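Local coordinates for protein Esterase/lipase (PDB 3K6K) that probably hydrolyses carboxylic ester bonds, as an alpha/beta hydrolase related to hormone-sensitive lipase, at residues T61-G66 and C70-T75; G94-H99 and L114-Y119. One frame throughout, in Å; residues are numbered along the deposited sequence.

Interaction 1: residues T61-G66 and C70-T75; sequences TLTDLG and CIRQAT
Arg72 lies alongside Thr61 and slants across Thr63, all three on one face of a beta hairpin. Its CB starts 3.7 Å from CG2 of Thr63. CG is anti to the backbone N (chi1 -175°) and the next torsion is also extended, which carries the chain outward before it bends at chi3. The bend brings the guanidinium beside Thr61 CG2, with Thr63 CG2 approaching it obliquely. CZ is 3.7 Å from CG2 of Thr61, and that methyl sits over one face of the guanidinium, offset toward its rim. NH1 comes to 3.7 Å from CG2 of Thr63. NH2 ends the chain and donates to a water, which also bonds to OG1 of Thr61. Thr61 meets the flat group with its methyl and the water with its hydroxyl.

The backbones pair as antiparallel strands. Thr61 and Arg72 form one hydrogen-bonded pair, and Thr63 and Cys70 form the next. Leu62 and Ile71 make the non-hydrogen-bonded pair between them, with side chains on the other face. The bond from Thr63 N to Cys70 O is 2.8 Å and nearly straight, at 168°. Its return bond, from Cys70 N, meets Thr63 O from above the carbonyl plane. SG of Cys70 packs 3.8 Å from CG2 of Thr63 and also approaches Leu65. Past this pair, Asp64 turns its carboxylate to Gly67 N in the hairpin turn.

Trp115 of strand 113-117 touches Leu65, Cys70 and Arg72. The contact therefore combines a backbone ladder with a side-chain layer in which methyls and a sulfur do most of the touching. The Thr61 methyl covers part of one guanidinium face, and with the water at NH2 it probably limits how that group can turn.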
ATOM      1  N   THR A  61     -23.510  -1.019  24.487  1.00 24.21           N
ATOM      2  CA  THR A  61     -24.140  -2.187  25.107  1.00 24.48           C
ATOM      3  C   THR A  61     -23.102  -3.229  25.635  1.00 25.16           C
ATOM      4  O   THR A  61     -22.192  -3.678  24.901  1.00 24.61           O
ATOM      5  CB  THR A  61     -25.169  -2.737  24.142  1.00 24.82           C
ATOM      6  OG1 THR A  61     -26.061  -1.678  23.758  1.00 25.59           O
ATOM      7  CG2 THR A  61     -25.953  -3.884  24.734  1.00 24.59           C
ATOM      8  N   LEU A  62     -23.188  -3.587  26.910  1.00 25.85           N
ATOM      9  CA  LEU A  62     -22.204  -4.553  27.473  1.00 28.11           C
ATOM     10  C   LEU A  62     -22.716  -5.963  27.147  1.00 29.21           C
ATOM     11  O   LEU A  62     -23.804  -6.341  27.576  1.00 30.99           O
ATOM     12  CB  LEU A  62     -21.986  -4.384  28.996  1.00 28.01           C
ATOM     13  CG  LEU A  62     -22.197  -3.083  29.843  1.00 29.29           C
ATOM     14  CD1 LEU A  62     -21.344  -3.138  31.156  1.00 31.17           C
ATOM     15  CD2 LEU A  62     -21.933  -1.738  29.159  1.00 29.68           C
ATOM     16  N   THR A  63     -22.003  -6.731  26.333  1.00 29.17           N
ATOM     17  CA  THR A  63     -22.546  -8.046  25.978  1.00 28.29           C
ATOM     18  C   THR A  63     -21.457  -9.121  25.864  1.00 28.23           C
ATOM     19  O   THR A  63     -20.384  -8.979  26.474  1.00 27.43           O
ATOM     20  CB  THR A  63     -23.553  -7.985  24.770  1.00 27.46           C
ATOM     21  OG1 THR A  63     -23.977  -9.307  24.451  1.00 28.18           O
ATOM     22  CG2 THR A  63     -22.940  -7.363  23.512  1.00 28.39           C
ATOM     23  N   ASP A  64     -21.766 -10.215  25.162  1.00 28.49           N
ATOM     24  CA  ASP A  64     -20.778 -11.253  24.851  1.00 29.14           C
ATOM     25  C   ASP A  64     -20.955 -11.796  23.410  1.00 28.37           C
ATOM     26  O   ASP A  64     -22.048 -11.685  22.794  1.00 27.97           O
ATOM     27  CB  ASP A  64     -20.842 -12.410  25.858  1.00 30.60           C
ATOM     28  CG  ASP A  64     -21.947 -13.426  25.516  1.00 34.17           C
ATOM     29  OD1 ASP A  64     -23.107 -13.111  25.856  1.00 36.17           O
ATOM     30  OD2 ASP A  64     -21.663 -14.514  24.911  1.00 36.92           O
ATOM     31  N   LEU A  65     -19.887 -12.364  22.871  1.00 27.12           N
ATOM     32  CA  LEU A  65     -19.997 -13.103  21.632  1.00 27.23           C
ATOM     33  C   LEU A  65     -19.361 -14.411  21.937  1.00 27.17           C
ATOM     34  O   LEU A  65     -18.138 -14.450  22.188  1.00 26.30           O
ATOM     35  CB  LEU A  65     -19.258 -12.438  20.468  1.00 26.98           C
ATOM     36  CG  LEU A  65     -20.014 -11.375  19.694  1.00 29.07           C
ATOM     37  CD1 LEU A  65     -19.007 -10.470  18.901  1.00 32.02           C
ATOM     38  CD2 LEU A  65     -21.080 -11.973  18.762  1.00 27.87           C
ATOM     39  N   GLY A  66     -20.184 -15.469  21.962  1.00 26.78           N
ATOM     40  CA  GLY A  66     -19.687 -16.805  22.267  1.00 28.30           C
ATOM     41  C   GLY A  66     -18.909 -16.936  23.578  1.00 28.56           C
ATOM     42  O   GLY A  66     -17.925 -17.680  23.664  1.00 27.86           O
ATOM     43  N   CYS A  70     -17.824  -8.352  25.456  1.00 25.15           N
ATOM     44  CA  CYS A  70     -17.569  -7.327  24.519  1.00 26.22           C
ATOM     45  C   CYS A  70     -18.432  -6.128  24.748  1.00 24.93           C
ATOM     46  O   CYS A  70     -19.464  -6.219  25.403  1.00 26.58           O
ATOM     47  CB  CYS A  70     -17.709  -7.878  23.075  1.00 27.39           C
ATOM     48  SG  CYS A  70     -19.399  -8.217  22.527  1.00 34.43           S
ATOM     49  N   ILE A  71     -18.005  -4.992  24.222  1.00 24.13           N
ATOM     50  CA  ILE A  71     -18.843  -3.828  24.195  1.00 24.25           C
ATOM     51  C   ILE A  71     -19.338  -3.665  22.772  1.00 25.13           C
ATOM     52  O   ILE A  71     -18.546  -3.430  21.855  1.00 26.88           O
ATOM     53  CB  ILE A  71     -18.101  -2.552  24.650  1.00 24.58           C
ATOM     54  CG1 ILE A  71     -17.605  -2.690  26.081  1.00 22.23           C
ATOM     55  CG2 ILE A  71     -18.974  -1.292  24.444  1.00 19.46           C
ATOM     56  CD1 ILE A  71     -16.727  -1.454  26.504  1.00 23.39           C
ATOM     57  N   ARG A  72     -20.646  -3.810  22.596  1.00 25.09           N
ATOM     58  CA  ARG A  72     -21.295  -3.618  21.326  1.00 25.08           C
ATOM     59  C   ARG A  72     -21.620  -2.147  21.204  1.00 24.72           C
ATOM     60  O   ARG A  72     -21.995  -1.506  22.206  1.00 24.96           O
ATOM     61  CB  ARG A  72     -22.561  -4.471  21.281  1.00 25.93           C
ATOM     62  CG  ARG A  72     -23.279  -4.462  19.958  1.00 27.42           C
ATOM     63  CD  ARG A  72     -24.489  -5.399  19.900  1.00 32.74           C
ATOM     64  NE  ARG A  72     -25.712  -4.767  20.381  1.00 36.72           N
ATOM     65  CZ  ARG A  72     -26.473  -5.289  21.338  1.00 40.29           C
ATOM     66  NH1 ARG A  72     -26.137  -6.466  21.895  1.00 39.88           N
ATOM     67  NH2 ARG A  72     -27.576  -4.643  21.722  1.00 42.09           N
ATOM     68  N   GLN A  73     -21.480  -1.605  19.991  1.00 23.95           N
ATOM     69  CA  GLN A  73     -21.474  -0.162  19.772  1.00 22.87           C
ATOM     70  C   GLN A  73     -22.156   0.133  18.455  1.00 24.44           C
ATOM     71  O   GLN A  73     -21.845  -0.498  17.405  1.00 24.14           O
ATOM     72  CB  GLN A  73     -20.009   0.383  19.749  1.00 22.84           C
ATOM     73  CG  GLN A  73     -19.104  -0.172  20.844  1.00 18.78           C
ATOM     74  CD  GLN A  73     -17.642   0.300  20.845  1.00 18.48           C
ATOM     75  OE1 GLN A  73     -16.769  -0.401  21.393  1.00 22.48           O
ATOM     76  NE2 GLN A  73     -17.370   1.479  20.311  1.00 11.69           N
ATOM     77  N   ALA A  74     -23.071   1.087  18.493  1.00 24.49           N
ATOM     78  CA  ALA A  74     -23.865   1.450  17.332  1.00 26.92           C
ATOM     79  C   ALA A  74     -24.770   2.668  17.586  1.00 29.35           C
ATOM     80  O   ALA A  74     -25.173   2.961  18.743  1.00 29.14           O
ATOM     81  CB  ALA A  74     -24.711   0.289  16.919  1.00 26.83           C
ATOM     82  N   THR A  75     -25.120   3.341  16.525  1.00 31.72           N
ATOM     83  CA  THR A  75     -26.217   4.243  16.531  1.00 34.92           C
ATOM     84  C   THR A  75     -27.545   3.520  16.295  1.00 37.70           C
ATOM     85  O   THR A  75     -27.617   2.463  15.738  1.00 37.92           O
ATOM     86  CB  THR A  75     -26.101   5.357  15.473  1.00 34.91           C
ATOM     87  OG1 THR A  75     -26.044   4.797  14.164  1.00 34.36           O
ATOM     88  CG2 THR A  75     -24.956   6.193  15.715  1.00 33.03           C
TER
HETATM   89  O   HOH W   1     -28.054  -1.869  21.826  1.00 49.97           O

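Interaction 2: residues G94-H99 and L114-Y119; sequences GSPSTH and LWSLDY
Pro96 directs its ring at the strand residues Ser116 and Leu117 and at Asp118 just beyond them. Its CG presses on the backbone, 3.1 Å from the carbonyl O of Ser116 and 3.5 Å from that of Leu117. The neighbouring ring atoms meet side chains. CB lies 3.5 Å from OG of Ser116. CD lies 3.5 Å from CG of Asp118, whose side chain crosses the proline at about a right angle.

The hydroxyl of Ser116 points at the helix start because OG is anti to the backbone N (chi1 -179°). No direct hydrogen bond joins the two segments. A water does so instead: it donates to Pro96 O and accepts from Ser116 OG, at 2.6 Å each. This links a backbone carbonyl in the first turn of the helix to the strand.

Pro96 opens the helix, right after its N-cap. Ser95 is that N-cap, and its OG accepts from Thr98 N in a nearly straight bond (173°). Thr98 OG1 in turn donates to Ser95 O. Ser95 OG is also hydrogen-bonded to Glu46 of helix 38-49.

The contact is buried within the beta-alpha-beta unit of strand 82-86, helix 96-110 and strand 113-117. It brings the N-terminal end of the helix against the C-terminal end of strand 113-117. CB of Leu117 points away from Pro96, and the side chain touches Ala137 of helix 129-145.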
ATOM      1  N   GLY A  94      -4.950  -3.165  27.200  1.00 19.96           N
ATOM      2  CA  GLY A  94      -5.842  -2.518  26.309  1.00 18.12           C
ATOM      3  C   GLY A  94      -7.180  -3.113  26.633  1.00 17.87           C
ATOM      4  O   GLY A  94      -7.220  -4.108  27.329  1.00 16.50           O
ATOM      5  N   SER A  95      -8.276  -2.541  26.113  1.00 16.23           N
ATOM      6  CA  SER A  95      -9.590  -3.143  26.373  1.00 15.75           C
ATOM      7  C   SER A  95     -10.606  -2.458  25.506  1.00 15.61           C
ATOM      8  O   SER A  95     -10.327  -1.419  24.911  1.00 14.51           O
ATOM      9  CB  SER A  95      -9.962  -2.915  27.839  1.00 16.68           C
ATOM     10  OG  SER A  95     -10.189  -1.506  28.077  1.00 18.88           O
ATOM     11  N   PRO A  96     -11.814  -3.011  25.434  1.00 16.55           N
ATOM     12  CA  PRO A  96     -12.774  -2.278  24.638  1.00 16.33           C
ATOM     13  C   PRO A  96     -12.933  -0.800  25.110  1.00 17.45           C
ATOM     14  O   PRO A  96     -13.035   0.123  24.273  1.00 17.41           O
ATOM     15  CB  PRO A  96     -14.022  -3.111  24.814  1.00 15.67           C
ATOM     16  CG  PRO A  96     -13.503  -4.502  24.890  1.00 16.17           C
ATOM     17  CD  PRO A  96     -12.255  -4.403  25.702  1.00 15.83           C
ATOM     18  N   SER A  97     -12.856  -0.575  26.422  1.00 18.02           N
ATOM     19  CA  SER A  97     -12.954   0.763  27.004  1.00 18.74           C
ATOM     20  C   SER A  97     -11.861   1.700  26.592  1.00 17.82           C
ATOM     21  O   SER A  97     -12.172   2.797  26.248  1.00 18.48           O
ATOM     22  CB  SER A  97     -13.029   0.746  28.542  1.00 18.92           C
ATOM     23  OG  SER A  97     -14.243   0.107  28.909  1.00 22.70           O
ATOM     24  N   THR A  98     -10.596   1.303  26.697  1.00 18.35           N
ATOM     25  CA  THR A  98      -9.501   2.161  26.235  1.00 18.45           C
ATOM     26  C   THR A  98      -9.598   2.592  24.767  1.00 17.92           C
ATOM     27  O   THR A  98      -8.924   3.536  24.400  1.00 17.78           O
ATOM     28  CB  THR A  98      -8.176   1.461  26.308  1.00 18.62           C
ATOM     29  OG1 THR A  98      -8.278   0.174  25.647  1.00 21.09           O
ATOM     30  CG2 THR A  98      -7.762   1.288  27.740  1.00 19.65           C
ATOM     31  N   HIS A  99     -10.386   1.891  23.935  1.00 16.64           N
ATOM     32  CA  HIS A  99     -10.369   2.144  22.472  1.00 16.52           C
ATOM     33  C   HIS A  99     -11.702   2.768  22.003  1.00 16.80           C
ATOM     34  O   HIS A  99     -11.905   3.102  20.808  1.00 12.85           O
ATOM     35  CB  HIS A  99      -9.970   0.884  21.696  1.00 16.12           C
ATOM     36  CG  HIS A  99      -8.512   0.573  21.804  1.00 17.32           C
ATOM     37  ND1 HIS A  99      -7.694   0.411  20.697  1.00 20.42           N
ATOM     38  CD2 HIS A  99      -7.699   0.495  22.885  1.00 18.15           C
ATOM     39  CE1 HIS A  99      -6.451   0.195  21.100  1.00 19.99           C
ATOM     40  NE2 HIS A  99      -6.430   0.230  22.425  1.00 19.05           N
ATOM     41  N   LEU A 114     -20.573  -2.343  15.867  1.00 23.30           N
ATOM     42  CA  LEU A 114     -19.224  -2.777  16.100  1.00 22.21           C
ATOM     43  C   LEU A 114     -19.212  -3.511  17.438  1.00 23.32           C
ATOM     44  O   LEU A 114     -19.870  -3.099  18.376  1.00 25.80           O
ATOM     45  CB  LEU A 114     -18.302  -1.560  16.070  1.00 20.10           C
ATOM     46  CG  LEU A 114     -16.827  -1.778  16.368  1.00 17.27           C
ATOM     47  CD1 LEU A 114     -15.961  -0.731  15.609  1.00 13.26           C
ATOM     48  CD2 LEU A 114     -16.605  -1.667  17.879  1.00 13.48           C
ATOM     49  N   TRP A 115     -18.457  -4.588  17.531  1.00 23.16           N
ATOM     50  CA  TRP A 115     -18.421  -5.434  18.704  1.00 22.77           C
ATOM     51  C   TRP A 115     -16.957  -5.411  19.057  1.00 22.27           C
ATOM     52  O   TRP A 115     -16.178  -6.047  18.365  1.00 22.38           O
ATOM     53  CB  TRP A 115     -18.743  -6.886  18.326  1.00 21.98           C
ATOM     54  CG  TRP A 115     -20.114  -7.072  17.739  1.00 23.55           C
ATOM     55  CD1 TRP A 115     -20.524  -6.715  16.497  1.00 23.16           C
ATOM     56  CD2 TRP A 115     -21.261  -7.658  18.392  1.00 23.40           C
ATOM     57  NE1 TRP A 115     -21.842  -7.037  16.317  1.00 25.13           N
ATOM     58  CE2 TRP A 115     -22.324  -7.621  17.466  1.00 23.91           C
ATOM     59  CE3 TRP A 115     -21.487  -8.206  19.682  1.00 24.52           C
ATOM     60  CZ2 TRP A 115     -23.630  -8.097  17.778  1.00 22.32           C
ATOM     61  CZ3 TRP A 115     -22.764  -8.706  19.996  1.00 23.36           C
ATOM     62  CH2 TRP A 115     -23.830  -8.648  19.035  1.00 22.76           C
ATOM     63  N   SER A 116     -16.595  -4.676  20.106  1.00 21.47           N
ATOM     64  CA  SER A 116     -15.208  -4.574  20.504  1.00 20.35           C
ATOM     65  C   SER A 116     -14.879  -5.642  21.526  1.00 20.40           C
ATOM     66  O   SER A 116     -15.369  -5.635  22.685  1.00 20.91           O
ATOM     67  CB  SER A 116     -14.862  -3.141  20.970  1.00 20.38           C
ATOM     68  OG  SER A 116     -13.487  -3.049  21.344  1.00 17.98           O
ATOM     69  N   LEU A 117     -14.066  -6.591  21.100  1.00 19.67           N
ATOM     70  CA  LEU A 117     -13.905  -7.788  21.884  1.00 20.30           C
ATOM     71  C   LEU A 117     -13.008  -7.560  23.059  1.00 19.95           C
ATOM     72  O   LEU A 117     -11.989  -6.957  22.889  1.00 19.92           O
ATOM     73  CB  LEU A 117     -13.333  -8.898  21.026  1.00 19.97           C
ATOM     74  CG  LEU A 117     -13.388 -10.243  21.709  1.00 22.05           C
ATOM     75  CD1 LEU A 117     -14.811 -10.794  21.498  1.00 18.66           C
ATOM     76  CD2 LEU A 117     -12.303 -11.201  21.192  1.00 23.05           C
ATOM     77  N   ASP A 118     -13.385  -8.042  24.254  1.00 20.74           N
ATOM     78  CA  ASP A 118     -12.436  -8.127  25.397  1.00 21.45           C
ATOM     79  C   ASP A 118     -11.702  -9.468  25.401  1.00 21.44           C
ATOM     80  O   ASP A 118     -11.791 -10.242  26.365  1.00 22.42           O
ATOM     81  CB  ASP A 118     -13.150  -7.880  26.757  1.00 22.18           C
ATOM     82  CG  ASP A 118     -12.247  -7.243  27.829  1.00 22.61           C
ATOM     83  OD1 ASP A 118     -11.015  -7.455  27.903  1.00 24.07           O
ATOM     84  OD2 ASP A 118     -12.803  -6.486  28.622  1.00 26.56           O
ATOM     85  N   TYR A 119     -10.992  -9.778  24.315  1.00 20.68           N
ATOM     86  CA  TYR A 119     -10.197 -11.016  24.272  1.00 19.06           C
ATOM     87  C   TYR A 119      -9.254 -11.044  25.442  1.00 18.83           C
ATOM     88  O   TYR A 119      -8.953 -10.025  25.991  1.00 16.97           O
ATOM     89  CB  TYR A 119      -9.403 -11.165  22.958  1.00 18.22           C
ATOM     90  CG  TYR A 119      -8.344 -10.128  22.749  1.00 16.13           C
ATOM     91  CD1 TYR A 119      -7.061 -10.312  23.261  1.00 16.13           C
ATOM     92  CD2 TYR A 119      -8.602  -8.982  22.018  1.00 14.15           C
ATOM     93  CE1 TYR A 119      -6.088  -9.343  23.072  1.00 16.63           C
ATOM     94  CE2 TYR A 119      -7.615  -7.978  21.818  1.00 16.05           C
ATOM     95  CZ  TYR A 119      -6.393  -8.176  22.361  1.00 18.05           C
ATOM     96  OH  TYR A 119      -5.430  -7.238  22.161  1.00 25.15           O
TER
HETATM   97  O   HOH W   2     -13.613  -0.474  21.775  1.00 11.24           O

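How the interactions relate
Interaction 1 closes before interaction 2 opens along the chain, and their centres are 9 Å apart. They share one mixed sheet, in which strand 68-74 of the hairpin lies beside strand 113-117. Probable backbone hydrogen bonds join Gln73 O to Leu114 N and Ile71 O to Ser116 N. Helix 96-110 adds a second connection: Ile71 also touches Pro96 and Ser97. Interaction 1 lies at the antiparallel margin of the sheet, with strand 59-65 outermost in this chain. Interaction 2 lies where the crossover helix 96-110 meets strand 113-117, which runs parallel to strand 82-86. The bonds between strands 68-74 and 113-117 join the hairpin to the parallel core of the alpha/beta hydrolase fold.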